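Local coordinates for YfkN protein (Bacillus subtilis subsp. subtilis, PDB 3GVE), which belongs to the calcineurin-like phosphoesterase family of metalloproteins and carries a manganese and a magnesium ion side by side, at residues N56-G68 / L99-Y113. Numbering follows the deposited sequence.
Sequences NTLLVDNGDLIQG and LKYDAGTLGNHEFNY. With MG (magnesium ion), chain D; MN (manganese (II) ion), chain C.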
loop_
_atom_site.group_PDB
_atom_site.type_symbol
_atom_site.label_atom_id
_atom_site.label_comp_id
_atom_site.label_asym_id
_atom_site.label_seq_id
_atom_site.Cartn_x
_atom_site.Cartn_y
_atom_site.Cartn_z
ATOM N N ASN A 56 -13.073 29.558 15.167
ATOM C CA ASN A 56 -14.200 28.677 14.875
ATOM C C ASN A 56 -13.749 27.525 13.988
ATOM O O ASN A 56 -14.076 27.465 12.833
ATOM C CB ASN A 56 -15.338 29.435 14.165
ATOM C CG ASN A 56 -15.774 30.705 14.881
ATOM O OD1 ASN A 56 -15.945 30.748 16.082
ATOM N ND2 ASN A 56 -16.007 31.722 14.099
ATOM N N THR A 57 -12.979 26.613 14.549
ATOM C CA THR A 57 -12.425 25.500 13.778
ATOM C C THR A 57 -12.794 24.155 14.389
ATOM O O THR A 57 -12.609 23.907 15.582
ATOM C CB THR A 57 -10.889 25.635 13.632
ATOM O OG1 THR A 57 -10.596 26.807 12.868
ATOM C CG2 THR A 57 -10.305 24.436 12.907
ATOM N N LEU A 58 -13.330 23.289 13.544
ATOM C CA LEU A 58 -13.629 21.918 13.903
ATOM C C LEU A 58 -12.615 21.006 13.231
ATOM O O LEU A 58 -12.091 21.353 12.191
ATOM C CB LEU A 58 -15.036 21.558 13.424
ATOM C CG LEU A 58 -16.135 22.482 13.951
ATOM C CD1 LEU A 58 -17.428 22.139 13.227
ATOM C CD2 LEU A 58 -16.283 22.329 15.482
ATOM N N LEU A 59 -12.381 19.843 13.836
ATOM C CA LEU A 59 -11.432 18.863 13.332
ATOM C C LEU A 59 -12.086 17.475 13.319
ATOM O O LEU A 59 -12.565 16.990 14.315
ATOM C CB LEU A 59 -10.169 18.875 14.198
ATOM C CG LEU A 59 -9.138 17.767 13.925
ATOM C CD1 LEU A 59 -8.539 17.890 12.517
ATOM C CD2 LEU A 59 -8.034 17.836 14.987
ATOM N N VAL A 60 -12.097 16.860 12.147
ATOM C CA VAL A 60 -12.773 15.568 11.959
ATOM C C VAL A 60 -11.896 14.576 11.220
ATOM O O VAL A 60 -11.060 14.945 10.420
ATOM C CB VAL A 60 -14.119 15.739 11.195
ATOM C CG1 VAL A 60 -15.031 16.715 11.960
ATOM C CG2 VAL A 60 -13.898 16.232 9.772
ATOM N N ASP A 61 -12.109 13.308 11.517
ATOM C CA ASP A 61 -11.455 12.231 10.772
ATOM C C ASP A 61 -12.480 11.432 9.991
ATOM O O ASP A 61 -13.580 11.208 10.469
ATOM C CB ASP A 61 -10.702 11.285 11.695
ATOM C CG ASP A 61 -9.928 10.245 10.918
ATOM O OD1 ASP A 61 -8.922 10.589 10.276
ATOM O OD2 ASP A 61 -10.365 9.101 10.905
ATOM N N ASN A 62 -12.086 10.990 8.803
ATOM C CA ASN A 62 -13.001 10.297 7.903
ATOM C C ASN A 62 -12.872 8.776 7.787
ATOM O O ASN A 62 -13.443 8.191 6.881
ATOM C CB ASN A 62 -12.917 10.932 6.510
ATOM C CG ASN A 62 -14.229 10.823 5.735
ATOM O OD1 ASN A 62 -15.304 10.996 6.293
ATOM N ND2 ASN A 62 -14.124 10.554 4.424
ATOM N N GLY A 63 -12.148 8.148 8.716
ATOM C CA GLY A 63 -12.058 6.696 8.751
ATOM C C GLY A 63 -10.880 6.102 7.988
ATOM O O GLY A 63 -10.066 6.819 7.433
ATOM N N ASP A 64 -10.808 4.773 7.971
ATOM C CA ASP A 64 -9.593 4.018 7.578
ATOM C C ASP A 64 -8.400 4.560 8.390
ATOM O O ASP A 64 -7.374 4.969 7.860
ATOM C CB ASP A 64 -9.338 4.060 6.058
ATOM C CG ASP A 64 -10.009 2.923 5.321
ATOM O OD1 ASP A 64 -10.860 2.251 5.937
ATOM O OD2 ASP A 64 -9.688 2.746 4.123
ATOM N N LEU A 65 -8.590 4.553 9.704
ATOM C CA LEU A 65 -7.698 5.179 10.679
ATOM C C LEU A 65 -6.844 4.190 11.488
ATOM O O LEU A 65 -5.666 4.415 11.678
ATOM C CB LEU A 65 -8.536 6.032 11.637
ATOM C CG LEU A 65 -7.808 6.573 12.870
ATOM C CD1 LEU A 65 -6.787 7.603 12.463
ATOM C CD2 LEU A 65 -8.832 7.174 13.869
ATOM N N ILE A 66 -7.456 3.117 11.970
ATOM C CA ILE A 66 -6.824 2.270 12.971
ATOM C C ILE A 66 -6.092 1.052 12.427
ATOM O O ILE A 66 -5.490 0.308 13.188
ATOM C CB ILE A 66 -7.856 1.809 14.033
ATOM C CG1 ILE A 66 -8.837 0.784 13.437
ATOM C CG2 ILE A 66 -8.568 3.011 14.641
ATOM C CD1 ILE A 66 -9.819 0.198 14.453
ATOM N N GLN A 67 -6.145 0.849 11.120
ATOM C CA GLN A 67 -5.576 -0.335 10.484
ATOM C C GLN A 67 -4.735 0.055 9.283
ATOM O O GLN A 67 -5.031 1.013 8.603
ATOM C CB GLN A 67 -6.714 -1.245 10.015
ATOM C CG GLN A 67 -6.257 -2.614 9.506
ATOM C CD GLN A 67 -5.768 -2.632 8.055
ATOM O OE1 GLN A 67 -5.047 -3.540 7.652
ATOM N NE2 GLN A 67 -6.176 -1.671 7.282
ATOM N N GLY A 68 -3.688 -0.711 9.031
ATOM C CA GLY A 68 -2.942 -0.584 7.793
ATOM C C GLY A 68 -1.450 -0.835 7.873
ATOM O O GLY A 68 -0.824 -1.186 6.896
ATOM N N LEU A 99 -5.087 15.530 20.054
ATOM C CA LEU A 99 -5.264 16.556 19.016
ATOM C C LEU A 99 -6.657 17.196 19.065
ATOM O O LEU A 99 -6.974 18.077 18.281
ATOM C CB LEU A 99 -5.032 15.954 17.629
ATOM C CG LEU A 99 -3.601 15.539 17.282
ATOM C CD1 LEU A 99 -3.530 14.869 15.922
ATOM C CD2 LEU A 99 -2.689 16.767 17.316
ATOM N N LYS A 100 -7.476 16.718 19.989
ATOM C CA LYS A 100 -8.808 17.279 20.223
ATOM C C LYS A 100 -9.690 17.216 18.959
ATOM O O LYS A 100 -10.304 18.188 18.555
ATOM C CB LYS A 100 -8.712 18.700 20.815
ATOM C CG LYS A 100 -8.037 18.696 22.181
ATOM C CD LYS A 100 -7.926 20.098 22.756
ATOM C CE LYS A 100 -7.190 20.071 24.085
ATOM N NZ LYS A 100 -7.570 21.244 24.940
ATOM N N TYR A 101 -9.755 16.039 18.347
ATOM C CA TYR A 101 -10.725 15.816 17.274
ATOM C C TYR A 101 -12.140 16.021 17.808
ATOM O O TYR A 101 -12.424 15.706 18.952
ATOM C CB TYR A 101 -10.588 14.412 16.707
ATOM C CG TYR A 101 -9.597 14.328 15.568
ATOM C CD1 TYR A 101 -8.226 14.336 15.816
ATOM C CD2 TYR A 101 -10.027 14.252 14.250
ATOM C CE1 TYR A 101 -7.314 14.263 14.778
ATOM C CE2 TYR A 101 -9.114 14.169 13.194
ATOM C CZ TYR A 101 -7.762 14.198 13.473
ATOM O OH TYR A 101 -6.834 14.124 12.471
ATOM N N ASP A 102 -13.009 16.539 16.953
ATOM C CA ASP A 102 -14.414 16.762 17.305
ATOM C C ASP A 102 -15.340 15.604 16.893
ATOM O O ASP A 102 -16.393 15.437 17.471
ATOM C CB ASP A 102 -14.904 18.077 16.690
ATOM C CG ASP A 102 -14.149 19.283 17.226
ATOM O OD1 ASP A 102 -14.332 19.602 18.403
ATOM O OD2 ASP A 102 -13.377 19.867 16.472
ATOM N N ALA A 103 -14.940 14.828 15.882
ATOM C CA ALA A 103 -15.741 13.711 15.405
ATOM C C ALA A 103 -14.910 12.784 14.538
ATOM O O ALA A 103 -13.930 13.246 13.959
ATOM C CB ALA A 103 -16.933 14.201 14.583
ATOM N N GLY A 104 -15.360 11.545 14.432
ATOM C CA GLY A 104 -14.750 10.612 13.500
ATOM C C GLY A 104 -15.812 9.659 12.950
ATOM O O GLY A 104 -16.993 9.735 13.319
ATOM N N THR A 105 -15.371 8.744 12.079
ATOM C CA THR A 105 -16.324 7.802 11.448
ATOM C C THR A 105 -15.661 6.493 11.129
ATOM O O THR A 105 -14.424 6.328 11.368
ATOM C CB THR A 105 -16.967 8.480 10.223
ATOM O OG1 THR A 105 -18.157 7.755 9.882
ATOM C CG2 THR A 105 -16.037 8.496 9.006
ATOM N N LEU A 106 -16.400 5.535 10.574
ATOM C CA LEU A 106 -15.866 4.241 10.248
ATOM C C LEU A 106 -15.561 4.135 8.780
ATOM O O LEU A 106 -16.352 4.397 7.926
ATOM C CB LEU A 106 -16.843 3.145 10.655
ATOM C CG LEU A 106 -17.328 3.260 12.115
ATOM C CD1 LEU A 106 -18.327 2.212 12.426
ATOM C CD2 LEU A 106 -16.222 3.275 13.122
ATOM N N GLY A 107 -14.309 3.699 8.508
ATOM C CA GLY A 107 -13.957 3.324 7.163
ATOM C C GLY A 107 -14.062 1.779 7.111
ATOM O O GLY A 107 -14.323 1.079 8.116
ATOM N N ASN A 108 -13.927 1.253 5.883
ATOM C CA ASN A 108 -14.045 -0.223 5.748
ATOM C C ASN A 108 -13.029 -0.969 6.596
ATOM O O ASN A 108 -13.269 -2.033 7.155
ATOM C CB ASN A 108 -13.977 -0.696 4.274
ATOM C CG ASN A 108 -12.886 0.004 3.457
ATOM O OD1 ASN A 108 -12.821 1.224 3.312
ATOM N ND2 ASN A 108 -11.951 -0.788 3.017
ATOM N N HIS A 109 -11.821 -0.428 6.670
ATOM C CA HIS A 109 -10.717 -1.123 7.404
ATOM C C HIS A 109 -10.928 -1.132 8.929
ATOM O O HIS A 109 -10.250 -1.935 9.582
ATOM C CB HIS A 109 -9.349 -0.600 6.981
ATOM C CG HIS A 109 -8.981 -1.078 5.622
ATOM N ND1 HIS A 109 -8.610 -2.392 5.372
ATOM C CD2 HIS A 109 -9.021 -0.452 4.430
ATOM C CE1 HIS A 109 -8.391 -2.541 4.061
ATOM N NE2 HIS A 109 -8.612 -1.367 3.474
ATOM N N GLU A 110 -11.835 -0.315 9.457
ATOM C CA GLU A 110 -12.154 -0.378 10.880
ATOM C C GLU A 110 -12.769 -1.717 11.285
ATOM O O GLU A 110 -12.753 -2.038 12.440
ATOM C CB GLU A 110 -13.094 0.783 11.267
ATOM C CG GLU A 110 -12.393 2.005 11.904
ATOM C CD GLU A 110 -11.545 2.766 10.919
ATOM O OE1 GLU A 110 -12.013 2.997 9.803
ATOM O OE2 GLU A 110 -10.427 3.124 11.249
ATOM N N PHE A 111 -13.273 -2.460 10.316
ATOM C CA PHE A 111 -13.932 -3.733 10.580
ATOM C C PHE A 111 -13.016 -4.943 10.485
ATOM O O PHE A 111 -13.428 -6.041 10.781
ATOM C CB PHE A 111 -15.114 -3.893 9.614
ATOM C CG PHE A 111 -16.195 -2.868 9.827
ATOM C CD1 PHE A 111 -17.165 -3.068 10.783
ATOM C CD2 PHE A 111 -16.207 -1.690 9.107
ATOM C CE1 PHE A 111 -18.139 -2.112 11.004
ATOM C CE2 PHE A 111 -17.162 -0.744 9.326
ATOM C CZ PHE A 111 -18.127 -0.953 10.264
ATOM N N ASN A 112 -11.775 -4.729 10.053
ATOM C CA ASN A 112 -10.841 -5.826 9.759
ATOM C C ASN A 112 -10.501 -6.689 10.979
ATOM O O ASN A 112 -10.144 -7.837 10.838
ATOM C CB ASN A 112 -9.501 -5.301 9.205
ATOM C CG ASN A 112 -9.568 -4.720 7.793
ATOM O OD1 ASN A 112 -8.564 -4.223 7.334
ATOM N ND2 ASN A 112 -10.701 -4.787 7.120
ATOM N N TYR A 113 -10.595 -6.120 12.171
ATOM C CA TYR A 113 -10.209 -6.828 13.392
ATOM C C TYR A 113 -11.420 -7.288 14.204
ATOM O O TYR A 113 -11.285 -7.706 15.345
ATOM C CB TYR A 113 -9.287 -5.943 14.233
ATOM C CG TYR A 113 -7.962 -5.639 13.563
ATOM C CD1 TYR A 113 -7.321 -6.597 12.803
ATOM C CD2 TYR A 113 -7.359 -4.415 13.697
ATOM C CE1 TYR A 113 -6.126 -6.337 12.190
ATOM C CE2 TYR A 113 -6.142 -4.150 13.078
ATOM C CZ TYR A 113 -5.534 -5.120 12.339
ATOM O OH TYR A 113 -4.338 -4.854 11.736
HETATM MG MG MG D . -11.578 2.727 2.609
HETATM MN MN MN C . -8.076 3.521 2.716
HETATM O O HOH W 1 -11.566 21.773 17.074
HETATM O O HOH W 2 -12.420 8.340 12.542
HETATM O O HOH W 3 -4.255 -5.952 9.281
HETATM O O HOH W 4 -2.920 -2.526 11.049
HETATM O O HOH W 5 -9.614 3.075 1.203
HETATM O O HOH W 6 -7.577 1.428 2.074
#
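L59 lies over one face of the Y101 ring, its CG 3.6 Å from the centroid in a CH-pi contact, while the V60 carbonyl carbon meets the ring at its edge. The H109 ring has the D64 carboxylate at its edge, and the Q67 amide slants across it with the two planes 20° apart. In the ring plane, H109 ND1 donates to N112 OD1, which helps to fix the rotation of the imidazole. Backbone bonds from D102 N to L59 O and from D61 N to A103 O join strand 57-61 to segment 99-113, and D102 OD2 takes L59 N through its anti lone pair at 2.8 Å. The E110 side chain, bent at CB-CG (chi2 70°), brings its carboxylate to the backbone N-H groups of residues 64-66. OE1 accepts from D64 N and G107 N, and OE2 from L65 N (2.8 Å) and I66 N (3.1 Å). D64 OD2 bridges manganese (2.3 Å) and magnesium (2.4 Å), its OD1 held by H109 N; N108 OD1 binds magnesium at 2.1 Å. D19, H21 and H251 complete the protein ligands of manganese, H216 and H249 those of magnesium. Four backbone N-H groups grip the buried E110 carboxylate, consistent with a second-shell residue that positions the bridging aspartate.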